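Local coordinates for protein TcpB (PDB 4LQC) that carries a bacterial TIR domain, an alpha/beta fold with helices packed round a parallel five-stranded sheet, modelled here as a two-chain assembly, at residues Asp8-His13 with Asp39-Lys44; Ile15-Ala20 with Val66-Phe71; Leu43-Ser48 with Phe72-Pro77. The protein carries 2 engineered substitutions. One frame throughout, in Å; residues are numbered along the deposited sequence.

Contact 1 (Asp8-His13 with Asp39-Lys44); sequences DFFIAH and DAYTLK. Engineered in segment 8-13: Ala12 (natural residue Ser).
His13 and the Tyr41-Leu43 backbone hold these two segments together. Leu43 N donates to His13 O at 2.8 Å, with an N-H...O angle of 163°. One step back, His13 N reaches Tyr41 O at 3.3 Å, which is a weak bond. The same Tyr41 carbonyl also receives a C-H...O contact from Ala12 CA, 3.4 Å from Tyr41 O, so it is met twice from strand 7-14. His13 and Thr42 form the parallel bridge, and their side chains project to the same face of the sheet. The imidazole is fixed by its own strand: chi1 of 56° tucks CG between the backbone N and the carbonyl carbon, which swings the ring back until ND1 donates to Ile11 O at 2.8 Å, nearly in the ring plane. Thr42 CA then lies over one ring face, 4.0 Å from the centroid of the His13 ring. At the other nitrogen, and on the same side of the ring as Thr42 CA, Thr42 OG1 lies 3.0 Å from His13 NE2; the hydroxyl is hydrogen-bonded to Lys18 NZ, at the start of helix 18-31. That helix is the connection in the beta-alpha-beta unit made by strands 7-14 and 36-43, neighbours in the parallel sheet of the TIR fold. Beyond the bridge, Thr42 O is taken by Lys52 NZ. The apolar side of the contact is formed by Phe10 and Tyr41, whose side chains cross at about a right angle. Phe10 CB stands over the phenol face, 3.9 Å from the centroid of the Tyr41 ring, while the two ring planes meet obliquely at 40°; Tyr41 OH makes a weak hydrogen bond to Gln55. Beside them the methyl of Ala12, an engineered residue, packs with its CB 3.7 Å from Leu43 CD1.

Contact 2 (Ile15-Ala20 with Val66-Phe71); sequences IEDKEA and VLSEHF. Engineered in segment 15-20: Ile15 (natural residue Ser).
Asp17 and Ser68 meet through a very short hydrogen bond, with Ser68 OG donating to Asp17 OD2 at 2.5 Å. The serine torsion explains why its hydroxyl can do two jobs: at chi1 72° OG lies close over its own backbone, near enough to the following turn to accept from Phe71 N at 3.3 Å while facing the aspartate. A water also bridges Asp17 OD2 and Val66 O; its distance to the carboxylate is too short to be taken literally. The other carboxylate oxygen, Asp17 OD1, lies near the imidazole plane at the ring edge, 3.8 Å from His70 CD2. Glu16 comes to the same ring from above. Its CB rests over one face, 3.7 Å from the centroid of the His70 ring. Further out the chain bends, chi2 90°, which doubles the carboxylate back alongside the histidine, nearly parallel to the ring (planes 17° apart), and brings Glu16 OE1 to 3.4 Å from His70 CB. That oxygen takes its charge partner elsewhere, in a salt bridge to Lys74. Ser68 is an N-cap, and Asp17 accepts the proton of the capping hydroxyl: the serine stands just before the short helix 69-72, which follows strand 60-68, at the C-terminal end of the parallel sheet of an alpha/beta fold, where the loop after strand 7-14 comes alongside.

Contact 3 (Leu43-Ser48 with Phe72-Pro77); sequences LKVGDS and FSKQWP
Trp76 pushes the six-membered end of its indole against the loop 43-48, and most of the contact follows from that. Three groups meet its outer edge. Leu43 CB lies near the indole plane at the edge, 3.6 Å from Trp76 CZ2; the two side chains cross at about a right angle. Asp47 O is also near that plane, 3.5 Å from Trp76 CZ3. Between them, Lys44 O approaches obliquely, 3.8 Å from Trp76 CH2. The indole therefore meets the loop by its rim, while one of its faces is occupied from within its own segment by Lys74 CB. Trp76 NE1 is hydrogen-bonded to Phe71, just before the segment. Lys74 is the second main contributor. Its chain bends at chi2 (-64°), and the methylene that follows passes the loop, with Lys74 CD 3.9 Å from Val45 CG2. The ammonium end goes past the loop to a salt bridge with Glu16, so here the lysine works through its aliphatic part alone. What Trp76 and Lys74 pack against is a type II turn from Lys44 to Asp47, with Gly46 at its third position, where the positive phi suits a residue without a side chain. Asp47 N bonds to Lys44 O at 3.1 Å, and the aspartate carboxylate closes the turn a second time: Lys44 N donates to Asp47 OD2 at 2.7 Å, meeting it from above the carboxylate plane. The Trp76 segment has its own turn, type I from Phe72 to Gln75. In TIR terms the 43-48 segment belongs to the BB loop, leading from strand 36-43 into helix 49-57, and Trp76 sits between Leu49 of that helix, Leu81 of helix 78-83 and the ring of Phe71 in helix 69-72.

The three contacts lie about 11 to 13 Å apart, centre to centre, around the C-terminal ends of strands 36-43, 7-14 and 60-68. The sheet ties contact 1 to contact 2 through Ala12 O and Val66 N, 3.0 Å apart, a probable hydrogen bond; Thr42 CG2 also packs 3.6 Å from CB of the engineered Ile15, and Lys18 reaches across to Thr42. Contacts 1 and 3 share Leu43 and Lys44, where the strand pairing gives way to the loop. Contacts 2 and 3 are joined by the salt bridge of Glu16 OE1 with Lys74 NZ, 3.1 Å, and by packing of Phe71 CE1 on Leu43 CD1 at 3.6 Å. The chain after strands 7-14, 36-43 and 60-68 thus packs together at one end of the sheet.

Contact 1 (Asp8-His13 with Asp39-Lys44)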
loop_
_atom_site.group_PDB
_atom_site.type_symbol
_atom_site.label_atom_id
_atom_site.label_comp_id
_atom_site.label_asym_id
_atom_site.label_seq_id
_atom_site.Cartn_x
_atom_site.Cartn_y
_atom_site.Cartn_z
ATOM N N ASP B 8 -8.493 -8.781 -23.751
ATOM C CA ASP B 8 -7.368 -9.225 -22.936
ATOM C C ASP B 8 -7.665 -9.140 -21.433
ATOM O O ASP B 8 -7.371 -10.072 -20.690
ATOM C CB ASP B 8 -6.107 -8.427 -23.276
ATOM C CG ASP B 8 -5.829 -8.384 -24.771
ATOM O OD1 ASP B 8 -5.574 -9.461 -25.349
ATOM O OD2 ASP B 8 -5.856 -7.280 -25.368
ATOM N N PHE B 9 -8.251 -8.032 -20.984
ATOM C CA PHE B 9 -8.516 -7.847 -19.553
ATOM C C PHE B 9 -9.871 -7.209 -19.299
ATOM O O PHE B 9 -10.348 -6.411 -20.112
ATOM C CB PHE B 9 -7.480 -6.918 -18.940
ATOM C CG PHE B 9 -6.083 -7.406 -19.059
ATOM C CD1 PHE B 9 -5.612 -8.397 -18.210
ATOM C CD2 PHE B 9 -5.223 -6.863 -20.001
ATOM C CE1 PHE B 9 -4.315 -8.857 -18.308
ATOM C CE2 PHE B 9 -3.916 -7.312 -20.104
ATOM C CZ PHE B 9 -3.461 -8.314 -19.256
ATOM N N PHE B 10 -10.493 -7.547 -18.171
ATOM C CA PHE B 10 -11.483 -6.651 -17.578
ATOM C C PHE B 10 -10.870 -6.222 -16.261
ATOM O O PHE B 10 -10.045 -6.955 -15.696
ATOM C CB PHE B 10 -12.858 -7.302 -17.390
ATOM C CG PHE B 10 -12.888 -8.424 -16.370
ATOM C CD1 PHE B 10 -13.325 -8.191 -15.065
ATOM C CD2 PHE B 10 -12.498 -9.709 -16.721
ATOM C CE1 PHE B 10 -13.363 -9.212 -14.139
ATOM C CE2 PHE B 10 -12.535 -10.738 -15.795
ATOM C CZ PHE B 10 -12.960 -10.488 -14.499
ATOM N N ILE B 11 -11.234 -5.033 -15.785
ATOM C CA ILE B 11 -10.704 -4.556 -14.509
ATOM C C ILE B 11 -11.795 -4.175 -13.513
ATOM O O ILE B 11 -12.452 -3.136 -13.644
ATOM C CB ILE B 11 -9.662 -3.431 -14.689
ATOM C CG1 ILE B 11 -9.180 -2.939 -13.337
ATOM C CG2 ILE B 11 -10.234 -2.296 -15.493
ATOM C CD1 ILE B 11 -7.823 -2.256 -13.392
ATOM N N ALA B 12 -11.993 -5.068 -12.540
ATOM C CA ALA B 12 -12.957 -4.887 -11.468
ATOM C C ALA B 12 -12.371 -3.988 -10.388
ATOM O O ALA B 12 -11.242 -4.182 -9.957
ATOM C CB ALA B 12 -13.341 -6.243 -10.873
ATOM N N HIS B 13 -13.148 -3.012 -9.936
ATOM C CA HIS B 13 -12.620 -2.009 -9.027
ATOM C C HIS B 13 -13.765 -1.357 -8.277
ATOM O O HIS B 13 -14.909 -1.364 -8.744
ATOM C CB HIS B 13 -11.932 -0.940 -9.853
ATOM C CG HIS B 13 -12.825 -0.321 -10.880
ATOM N ND1 HIS B 13 -13.152 -0.954 -12.061
ATOM C CD2 HIS B 13 -13.471 0.870 -10.902
ATOM C CE1 HIS B 13 -13.955 -0.177 -12.769
ATOM N NE2 HIS B 13 -14.165 0.935 -12.088
ATOM N N ASP B 39 -15.573 0.170 -17.866
ATOM C CA ASP B 39 -16.774 0.871 -17.398
ATOM C C ASP B 39 -17.841 0.007 -16.721
ATOM O O ASP B 39 -18.476 0.463 -15.767
ATOM C CB ASP B 39 -17.432 1.664 -18.531
ATOM C CG ASP B 39 -18.717 2.337 -18.091
ATOM O OD1 ASP B 39 -18.647 3.306 -17.313
ATOM O OD2 ASP B 39 -19.801 1.897 -18.510
ATOM N N ALA B 40 -18.044 -1.216 -17.217
ATOM C CA ALA B 40 -19.107 -2.094 -16.712
ATOM C C ALA B 40 -18.663 -2.926 -15.525
ATOM O O ALA B 40 -19.415 -3.758 -15.015
ATOM C CB ALA B 40 -19.645 -3.010 -17.831
ATOM N N TYR B 41 -17.434 -2.705 -15.082
ATOM C CA TYR B 41 -16.888 -3.509 -14.006
ATOM C C TYR B 41 -16.619 -2.703 -12.753
ATOM O O TYR B 41 -15.790 -3.074 -11.933
ATOM C CB TYR B 41 -15.655 -4.274 -14.494
ATOM C CG TYR B 41 -16.075 -5.306 -15.510
ATOM C CD1 TYR B 41 -16.605 -6.523 -15.099
ATOM C CD2 TYR B 41 -16.016 -5.043 -16.869
ATOM C CE1 TYR B 41 -17.030 -7.457 -16.011
ATOM C CE2 TYR B 41 -16.436 -5.985 -17.797
ATOM C CZ TYR B 41 -16.945 -7.183 -17.357
ATOM O OH TYR B 41 -17.380 -8.126 -18.255
ATOM N N THR B 42 -17.345 -1.605 -12.600
ATOM C CA THR B 42 -17.325 -0.888 -11.339
ATOM C C THR B 42 -18.152 -1.663 -10.329
ATOM O O THR B 42 -19.287 -2.064 -10.604
ATOM C CB THR B 42 -17.897 0.527 -11.476
ATOM O OG1 THR B 42 -17.107 1.274 -12.404
ATOM C CG2 THR B 42 -17.876 1.222 -10.142
ATOM N N LEU B 43 -17.580 -1.888 -9.157
ATOM C CA LEU B 43 -18.265 -2.661 -8.133
ATOM C C LEU B 43 -18.868 -1.709 -7.122
ATOM O O LEU B 43 -18.190 -0.798 -6.626
ATOM C CB LEU B 43 -17.279 -3.603 -7.449
ATOM C CG LEU B 43 -16.700 -4.619 -8.433
ATOM C CD1 LEU B 43 -15.337 -5.108 -7.959
ATOM C CD2 LEU B 43 -17.673 -5.770 -8.622
ATOM N N LYS B 44 -20.147 -1.912 -6.833
ATOM C CA LYS B 44 -20.855 -1.073 -5.884
ATOM C C LYS B 44 -21.401 -1.959 -4.790
ATOM O O LYS B 44 -21.542 -3.167 -4.989
ATOM C CB LYS B 44 -22.008 -0.346 -6.577
ATOM C CG LYS B 44 -21.570 0.620 -7.666
ATOM C CD LYS B 44 -22.767 1.141 -8.426
ATOM C CE LYS B 44 -22.405 2.366 -9.257
ATOM N NZ LYS B 44 -21.500 2.034 -10.392
#

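Contact 2 (Ile15-Ala20 with Val66-Phe71)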
loop_
_atom_site.group_PDB
_atom_site.type_symbol
_atom_site.label_atom_id
_atom_site.label_comp_id
_atom_site.label_asym_id
_atom_site.label_seq_id
_atom_site.Cartn_x
_atom_site.Cartn_y
_atom_site.Cartn_z
ATOM N N ILE B 15 -15.737 1.957 -7.088
ATOM C CA ILE B 15 -15.924 3.212 -7.802
ATOM C C ILE B 15 -14.951 4.288 -7.334
ATOM O O ILE B 15 -14.481 5.092 -8.133
ATOM C CB ILE B 15 -17.366 3.744 -7.685
ATOM C CG1 ILE B 15 -17.478 5.098 -8.406
ATOM C CG2 ILE B 15 -17.786 3.847 -6.222
ATOM C CD1 ILE B 15 -18.879 5.659 -8.462
ATOM N N GLU B 16 -14.620 4.277 -6.047
ATOM C CA GLU B 16 -13.767 5.305 -5.465
ATOM C C GLU B 16 -12.401 5.327 -6.127
ATOM O O GLU B 16 -11.714 6.348 -6.106
ATOM C CB GLU B 16 -13.613 5.092 -3.958
ATOM C CG GLU B 16 -14.860 5.414 -3.144
ATOM C CD GLU B 16 -15.778 4.218 -2.972
ATOM O OE1 GLU B 16 -15.459 3.124 -3.502
ATOM O OE2 GLU B 16 -16.828 4.357 -2.298
ATOM N N ASP B 17 -12.016 4.191 -6.708
ATOM C CA ASP B 17 -10.732 4.045 -7.391
ATOM C C ASP B 17 -10.838 4.351 -8.883
ATOM O O ASP B 17 -9.821 4.432 -9.574
ATOM C CB ASP B 17 -10.230 2.606 -7.253
ATOM C CG ASP B 17 -9.802 2.262 -5.849
ATOM O OD1 ASP B 17 -8.990 3.018 -5.260
ATOM O OD2 ASP B 17 -10.273 1.221 -5.335
ATOM N N LYS B 18 -12.067 4.505 -9.371
ATOM C CA LYS B 18 -12.343 4.494 -10.810
ATOM C C LYS B 18 -11.632 5.574 -11.590
ATOM O O LYS B 18 -11.117 5.320 -12.687
ATOM C CB LYS B 18 -13.842 4.596 -11.076
ATOM C CG LYS B 18 -14.224 4.451 -12.538
ATOM C CD LYS B 18 -15.722 4.378 -12.690
ATOM C CE LYS B 18 -16.095 4.095 -14.139
ATOM N NZ LYS B 18 -17.002 2.912 -14.288
ATOM N N GLU B 19 -11.596 6.786 -11.050
ATOM C CA GLU B 19 -11.025 7.881 -11.830
ATOM C C GLU B 19 -9.600 8.214 -11.398
ATOM O O GLU B 19 -8.989 9.153 -11.907
ATOM C CB GLU B 19 -11.958 9.103 -11.853
ATOM C CG GLU B 19 -12.997 9.011 -12.975
ATOM C CD GLU B 19 -14.319 9.687 -12.651
ATOM O OE1 GLU B 19 -14.398 10.429 -11.647
ATOM O OE2 GLU B 19 -15.292 9.465 -13.406
ATOM N N ALA B 20 -9.065 7.406 -10.486
ATOM C CA ALA B 20 -7.672 7.558 -10.078
ATOM C C ALA B 20 -6.808 6.453 -10.694
ATOM O O ALA B 20 -6.607 6.432 -11.910
ATOM C CB ALA B 20 -7.550 7.576 -8.569
ATOM N N VAL B 66 -8.626 -4.694 -8.548
ATOM C CA VAL B 66 -7.900 -3.694 -7.796
ATOM C C VAL B 66 -8.236 -3.808 -6.310
ATOM O O VAL B 66 -9.280 -3.326 -5.863
ATOM C CB VAL B 66 -8.254 -2.304 -8.318
ATOM C CG1 VAL B 66 -7.382 -1.235 -7.653
ATOM C CG2 VAL B 66 -8.073 -2.284 -9.811
ATOM N N LEU B 67 -7.344 -4.451 -5.559
ATOM C CA LEU B 67 -7.508 -4.663 -4.126
ATOM C C LEU B 67 -7.121 -3.452 -3.289
ATOM O O LEU B 67 -5.963 -3.284 -2.939
ATOM C CB LEU B 67 -6.639 -5.831 -3.688
ATOM C CG LEU B 67 -7.034 -7.203 -4.232
ATOM C CD1 LEU B 67 -6.222 -8.264 -3.476
ATOM C CD2 LEU B 67 -8.522 -7.420 -4.046
ATOM N N SER B 68 -8.097 -2.616 -2.958
ATOM C CA SER B 68 -7.830 -1.405 -2.211
ATOM C C SER B 68 -8.756 -1.335 -1.030
ATOM O O SER B 68 -9.647 -2.159 -0.886
ATOM C CB SER B 68 -8.067 -0.172 -3.076
ATOM O OG SER B 68 -9.456 0.037 -3.292
ATOM N N GLU B 69 -8.547 -0.328 -0.191
ATOM C CA GLU B 69 -9.404 -0.089 0.960
ATOM C C GLU B 69 -10.875 0.028 0.529
ATOM O O GLU B 69 -11.767 -0.555 1.147
ATOM C CB GLU B 69 -8.940 1.180 1.678
ATOM C CG GLU B 69 -9.454 1.318 3.092
ATOM C CD GLU B 69 -9.195 2.695 3.668
ATOM O OE1 GLU B 69 -8.577 3.527 2.970
ATOM O OE2 GLU B 69 -9.612 2.948 4.824
ATOM N N HIS B 70 -11.126 0.750 -0.557
ATOM C CA HIS B 70 -12.500 0.930 -1.035
ATOM C C HIS B 70 -13.071 -0.353 -1.605
ATOM O O HIS B 70 -14.289 -0.544 -1.637
ATOM C CB HIS B 70 -12.544 2.041 -2.073
ATOM C CG HIS B 70 -11.832 3.272 -1.630
ATOM N ND1 HIS B 70 -12.361 4.138 -0.694
ATOM C CD2 HIS B 70 -10.615 3.767 -1.956
ATOM C CE1 HIS B 70 -11.506 5.119 -0.475
ATOM N NE2 HIS B 70 -10.438 4.916 -1.229
ATOM N N PHE B 71 -12.192 -1.240 -2.053
ATOM C CA PHE B 71 -12.647 -2.537 -2.503
ATOM C C PHE B 71 -13.177 -3.323 -1.306
ATOM O O PHE B 71 -14.343 -3.712 -1.269
ATOM C CB PHE B 71 -11.534 -3.306 -3.202
ATOM C CG PHE B 71 -11.966 -4.668 -3.686
ATOM C CD1 PHE B 71 -12.669 -4.797 -4.870
ATOM C CD2 PHE B 71 -11.679 -5.816 -2.949
ATOM C CE1 PHE B 71 -13.090 -6.044 -5.317
ATOM C CE2 PHE B 71 -12.080 -7.047 -3.402
ATOM C CZ PHE B 71 -12.794 -7.162 -4.597
HETATM O O HOH W 1 -10.999 -0.782 -6.453
#

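Contact 3 (Leu43-Ser48 with Phe72-Pro77)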
loop_
_atom_site.group_PDB
_atom_site.type_symbol
_atom_site.label_atom_id
_atom_site.label_comp_id
_atom_site.label_asym_id
_atom_site.label_seq_id
_atom_site.Cartn_x
_atom_site.Cartn_y
_atom_site.Cartn_z
ATOM N N LEU B 43 -17.580 -1.888 -9.157
ATOM C CA LEU B 43 -18.265 -2.661 -8.133
ATOM C C LEU B 43 -18.868 -1.709 -7.122
ATOM O O LEU B 43 -18.190 -0.798 -6.626
ATOM C CB LEU B 43 -17.279 -3.603 -7.449
ATOM C CG LEU B 43 -16.700 -4.619 -8.433
ATOM C CD1 LEU B 43 -15.337 -5.108 -7.959
ATOM C CD2 LEU B 43 -17.673 -5.770 -8.622
ATOM N N LYS B 44 -20.147 -1.912 -6.833
ATOM C CA LYS B 44 -20.855 -1.073 -5.884
ATOM C C LYS B 44 -21.401 -1.959 -4.790
ATOM O O LYS B 44 -21.542 -3.167 -4.989
ATOM C CB LYS B 44 -22.008 -0.346 -6.577
ATOM C CG LYS B 44 -21.570 0.620 -7.666
ATOM C CD LYS B 44 -22.767 1.141 -8.426
ATOM C CE LYS B 44 -22.405 2.366 -9.257
ATOM N NZ LYS B 44 -21.500 2.034 -10.392
ATOM N N VAL B 45 -21.697 -1.369 -3.635
ATOM C CA VAL B 45 -22.396 -2.091 -2.578
ATOM C C VAL B 45 -23.664 -2.744 -3.133
ATOM O O VAL B 45 -24.467 -2.080 -3.792
ATOM C CB VAL B 45 -22.779 -1.151 -1.425
ATOM C CG1 VAL B 45 -23.799 -1.813 -0.519
ATOM C CG2 VAL B 45 -21.536 -0.752 -0.640
ATOM N N GLY B 46 -23.821 -4.045 -2.894
ATOM C CA GLY B 46 -24.973 -4.766 -3.392
ATOM C C GLY B 46 -24.694 -5.694 -4.565
ATOM O O GLY B 46 -25.436 -6.659 -4.778
ATOM N N ASP B 47 -23.636 -5.427 -5.330
ATOM C CA ASP B 47 -23.312 -6.274 -6.484
ATOM C C ASP B 47 -22.906 -7.681 -6.058
ATOM O O ASP B 47 -22.698 -7.960 -4.863
ATOM C CB ASP B 47 -22.179 -5.658 -7.314
ATOM C CG ASP B 47 -22.604 -4.417 -8.040
ATOM O OD1 ASP B 47 -23.801 -4.328 -8.380
ATOM O OD2 ASP B 47 -21.751 -3.532 -8.284
ATOM N N SER B 48 -22.781 -8.568 -7.038
ATOM C CA SER B 48 -22.211 -9.877 -6.783
ATOM C C SER B 48 -20.807 -9.950 -7.386
ATOM O O SER B 48 -20.639 -9.901 -8.609
ATOM C CB SER B 48 -23.100 -10.981 -7.343
ATOM O OG SER B 48 -22.512 -12.258 -7.146
ATOM N N PHE B 72 -12.327 -3.539 -0.312
ATOM C CA PHE B 72 -12.730 -4.360 0.830
ATOM C C PHE B 72 -13.862 -3.723 1.634
ATOM O O PHE B 72 -14.654 -4.435 2.249
ATOM C CB PHE B 72 -11.551 -4.639 1.748
ATOM C CG PHE B 72 -10.487 -5.492 1.130
ATOM C CD1 PHE B 72 -10.751 -6.799 0.769
ATOM C CD2 PHE B 72 -9.203 -4.996 0.948
ATOM C CE1 PHE B 72 -9.763 -7.594 0.209
ATOM C CE2 PHE B 72 -8.208 -5.785 0.398
ATOM C CZ PHE B 72 -8.490 -7.083 0.021
ATOM N N SER B 73 -13.956 -2.392 1.610
ATOM C CA SER B 73 -14.991 -1.692 2.377
ATOM C C SER B 73 -16.397 -2.066 1.915
ATOM O O SER B 73 -17.360 -1.875 2.655
ATOM C CB SER B 73 -14.817 -0.180 2.301
ATOM O OG SER B 73 -15.287 0.314 1.061
ATOM N N LYS B 74 -16.514 -2.606 0.703
ATOM C CA LYS B 74 -17.808 -3.023 0.176
ATOM C C LYS B 74 -18.328 -4.239 0.942
ATOM O O LYS B 74 -19.458 -4.648 0.746
ATOM C CB LYS B 74 -17.729 -3.360 -1.318
ATOM C CG LYS B 74 -17.120 -2.289 -2.205
ATOM C CD LYS B 74 -17.948 -1.004 -2.218
ATOM C CE LYS B 74 -17.096 0.194 -2.641
ATOM N NZ LYS B 74 -17.870 1.466 -2.639
ATOM N N GLN B 75 -17.490 -4.808 1.804
ATOM C CA GLN B 75 -17.876 -5.945 2.629
ATOM C C GLN B 75 -18.354 -7.132 1.791
ATOM O O GLN B 75 -19.506 -7.556 1.908
ATOM C CB GLN B 75 -18.957 -5.538 3.642
ATOM C CG GLN B 75 -18.468 -4.600 4.759
ATOM C CD GLN B 75 -19.548 -4.323 5.810
ATOM O OE1 GLN B 75 -20.746 -4.281 5.498
ATOM N NE2 GLN B 75 -19.127 -4.145 7.061
ATOM N N TRP B 76 -17.461 -7.674 0.963
ATOM C CA TRP B 76 -17.785 -8.814 0.104
ATOM C C TRP B 76 -17.868 -10.083 0.938
ATOM O O TRP B 76 -17.289 -10.146 2.010
ATOM C CB TRP B 76 -16.719 -8.979 -0.982
ATOM C CG TRP B 76 -16.568 -7.751 -1.834
ATOM C CD1 TRP B 76 -15.534 -6.847 -1.805
ATOM C CD2 TRP B 76 -17.487 -7.282 -2.822
ATOM N NE1 TRP B 76 -15.758 -5.847 -2.723
ATOM C CE2 TRP B 76 -16.951 -6.089 -3.360
ATOM C CE3 TRP B 76 -18.723 -7.749 -3.305
ATOM C CZ2 TRP B 76 -17.607 -5.358 -4.358
ATOM C CZ3 TRP B 76 -19.366 -7.027 -4.291
ATOM C CH2 TRP B 76 -18.805 -5.843 -4.812
ATOM N N PRO B 77 -18.595 -11.102 0.451
ATOM C CA PRO B 77 -18.626 -12.340 1.233
ATOM C C PRO B 77 -17.224 -12.934 1.304
ATOM O O PRO B 77 -16.447 -12.727 0.378
ATOM C CB PRO B 77 -19.585 -13.250 0.428
ATOM C CG PRO B 77 -20.435 -12.297 -0.360
ATOM C CD PRO B 77 -19.492 -11.156 -0.718
#